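Local structure of uncharacterized protein (Bacteroides eggerthii DSM 20697, 4ECO) at residues D40-G44 with A93-P98. The protein is of unknown function but, as a leucine-rich repeat protein, probably offers its curved solenoid as a surface for binding other proteins. Residues are numbered along the deposited sequence; the frame is centred on the assembly and turned at random.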
ATOM      1  N   ASP A  40      -6.880  19.608 -32.558  1.00 43.23           N
ATOM      2  CA  ASP A  40      -6.575  21.009 -32.886  1.00 43.02           C
ATOM      3  C   ASP A  40      -6.565  21.913 -31.645  1.00 47.26           C
ATOM      4  O   ASP A  40      -5.613  22.682 -31.469  1.00 48.53           O
ATOM      5  CB  ASP A  40      -7.583  21.568 -33.903  1.00 45.15           C
ATOM      6  CG  ASP A  40      -7.461  21.022 -35.310  1.00 53.00           C
ATOM      7  OD1 ASP A  40      -6.368  20.533 -35.664  1.00 53.33           O
ATOM      8  OD2 ASP A  40      -8.453  21.120 -36.071  1.00 62.11           O
ATOM      9  N   ALA A  41      -7.603  21.813 -30.793  1.00 41.74           N
ATOM     10  CA  ALA A  41      -7.758  22.596 -29.572  1.00 41.11           C
ATOM     11  C   ALA A  41      -6.680  22.278 -28.511  1.00 48.24           C
ATOM     12  O   ALA A  41      -6.338  23.143 -27.695  1.00 49.75           O
ATOM     13  CB  ALA A  41      -9.128  22.335 -28.979  1.00 41.39           C
ATOM     14  N   LEU A  42      -6.171  21.038 -28.506  1.00 44.60           N
ATOM     15  CA  LEU A  42      -5.200  20.573 -27.516  1.00 43.50           C
ATOM     16  C   LEU A  42      -3.769  20.538 -28.088  1.00 48.33           C
ATOM     17  O   LEU A  42      -2.919  19.786 -27.585  1.00 45.70           O
ATOM     18  CB  LEU A  42      -5.609  19.195 -26.968  1.00 42.23           C
ATOM     19  CG  LEU A  42      -6.917  19.189 -26.169  1.00 45.85           C
ATOM     20  CD1 LEU A  42      -7.216  17.826 -25.657  1.00 45.65           C
ATOM     21  CD2 LEU A  42      -6.876  20.172 -25.015  1.00 44.71           C
ATOM     22  N   ASN A  43      -3.504  21.416 -29.106  1.00 45.57           N
ATOM     23  CA  ASN A  43      -2.209  21.612 -29.757  1.00 45.64           C
ATOM     24  C   ASN A  43      -1.589  20.255 -30.225  1.00 50.18           C
ATOM     25  O   ASN A  43      -0.386  20.032 -30.109  1.00 50.08           O
ATOM     26  CB  ASN A  43      -1.280  22.355 -28.787  1.00 46.80           C
ATOM     27  CG  ASN A  43      -0.006  22.893 -29.376  1.00 71.67           C
ATOM     28  OD1 ASN A  43       1.077  22.741 -28.795  1.00 63.61           O
ATOM     29  ND2 ASN A  43      -0.103  23.534 -30.534  1.00 65.51           N
ATOM     30  N   GLY A  44      -2.435  19.399 -30.798  1.00 47.26           N
ATOM     31  CA  GLY A  44      -2.103  18.068 -31.290  1.00 47.18           C
ATOM     32  C   GLY A  44      -0.895  17.919 -32.201  1.00 52.90           C
ATOM     33  O   GLY A  44      -0.282  16.844 -32.247  1.00 52.16           O
ATOM     34  N   ALA A  93      -0.740  16.898 -24.147  1.00 38.79           N
ATOM     35  CA  ALA A  93      -1.771  17.783 -24.682  1.00 38.15           C
ATOM     36  C   ALA A  93      -1.755  19.140 -23.959  1.00 41.24           C
ATOM     37  O   ALA A  93      -1.453  19.198 -22.760  1.00 41.10           O
ATOM     38  CB  ALA A  93      -3.127  17.121 -24.539  1.00 38.76           C
ATOM     39  N   SER A  94      -2.013  20.232 -24.703  1.00 36.31           N
ATOM     40  CA  SER A  94      -1.953  21.587 -24.181  1.00 36.23           C
ATOM     41  C   SER A  94      -3.058  22.404 -24.770  1.00 44.43           C
ATOM     42  O   SER A  94      -3.063  22.639 -25.986  1.00 45.97           O
ATOM     43  CB  SER A  94      -0.597  22.221 -24.502  1.00 38.91           C
ATOM     44  OG  SER A  94      -0.570  23.612 -24.219  1.00 49.71           O
ATOM     45  N   GLY A  95      -3.969  22.861 -23.912  1.00 41.00           N
ATOM     46  CA  GLY A  95      -5.093  23.680 -24.342  1.00 41.44           C
ATOM     47  C   GLY A  95      -6.365  23.447 -23.570  1.00 46.93           C
ATOM     48  O   GLY A  95      -6.337  23.041 -22.403  1.00 46.77           O
ATOM     49  N   ARG A  96      -7.493  23.704 -24.237  1.00 44.62           N
ATOM     50  CA  ARG A  96      -8.834  23.607 -23.655  1.00 44.64           C
ATOM     51  C   ARG A  96      -9.632  22.510 -24.358  1.00 48.27           C
ATOM     52  O   ARG A  96      -9.645  22.485 -25.586  1.00 49.26           O
ATOM     53  CB  ARG A  96      -9.539  24.974 -23.772  1.00 43.01           C
ATOM     54  CG  ARG A  96      -8.850  26.097 -22.966  1.00 48.12           C
ATOM     55  CD  ARG A  96      -9.260  27.505 -23.397  1.00 47.06           C
ATOM     56  NE  ARG A  96     -10.716  27.678 -23.481  1.00 39.10           N
ATOM     57  CZ  ARG A  96     -11.479  28.163 -22.506  1.00 50.91           C
ATOM     58  NH1 ARG A  96     -10.934  28.563 -21.363  1.00 37.73           N
ATOM     59  NH2 ARG A  96     -12.793  28.265 -22.672  1.00 36.41           N
ATOM     60  N   VAL A  97     -10.249  21.574 -23.596  1.00 42.37           N
ATOM     61  CA  VAL A  97     -11.041  20.464 -24.163  1.00 40.00           C
ATOM     62  C   VAL A  97     -12.325  21.084 -24.697  1.00 44.70           C
ATOM     63  O   VAL A  97     -13.064  21.696 -23.924  1.00 46.05           O
ATOM     64  CB  VAL A  97     -11.260  19.310 -23.155  1.00 41.48           C
ATOM     65  CG1 VAL A  97     -12.094  18.198 -23.771  1.00 41.08           C
ATOM     66  CG2 VAL A  97      -9.919  18.758 -22.669  1.00 39.11           C
ATOM     67  N   PRO A  98     -12.515  21.068 -26.041  1.00 41.70           N
ATOM     68  CA  PRO A  98     -13.654  21.793 -26.631  1.00 41.45           C
ATOM     69  C   PRO A  98     -14.981  21.079 -26.449  1.00 46.00           C
ATOM     70  O   PRO A  98     -15.008  19.909 -26.091  1.00 45.19           O
ATOM     71  CB  PRO A  98     -13.273  21.893 -28.115  1.00 43.68           C
ATOM     72  CG  PRO A  98     -12.405  20.736 -28.381  1.00 47.96           C
ATOM     73  CD  PRO A  98     -11.703  20.391 -27.089  1.00 43.08           C
TER
HETATM   74  O   HOH W   1      -7.343  25.215 -26.803  1.00 49.71           O
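Leu-42 lies along Ala-93 to Val-97, and its side chain illustrates how the C-terminal end of helix 27-41 is joined to the turn before strand 96-97. CB of Leu-42 lies 4.0 Å from CB of Ala-93. With CG anti to the carbonyl carbon (chi1 -65°), the branch is carried along the 93-98 chain toward Val-97. There the two methyls divide the work: Leu-42 CD2 lies over the peptide between Gly-95 and Arg-96, 3.6 Å from Gly-95 C, while CD1 and CD2 both meet CG2 of Val-97, the two side chains crossing at a slant.

The backbone adds the polar part of the junction. Ser-94 N donates to Leu-42 O at 3.1 Å along an almost straight N-H...O line (175°), although the donor stands well above the carbonyl plane. The same oxygen accepts a second hydrogen bond from the indole NE1 of Trp-47, so two donors grip it. The chain turns its corner at Gly-95, where a CB would run into Ala-41 O; glycine thereby permits the close approach, with the CA atoms of Leu-42 and Gly-95 4.4 Å apart. On the Pro-98 side, CB of Ala-41 packs 3.7 Å from CG of the proline ring.

The contact thus joins the C-terminal end of helix 27-41, where Leu-42 leaves helical geometry, to the turn leading into strand 96-97. That short strand pairs in parallel with strand 194-198, whose Ile-195 touches both Leu-42 and Ala-93. Leu-88, just past strand 83-87, also packs on Leu-42, so the leucine lies buried between the helix end, the loop after strand 83-87 and the two-stranded sheet of 96-97 and 194-198.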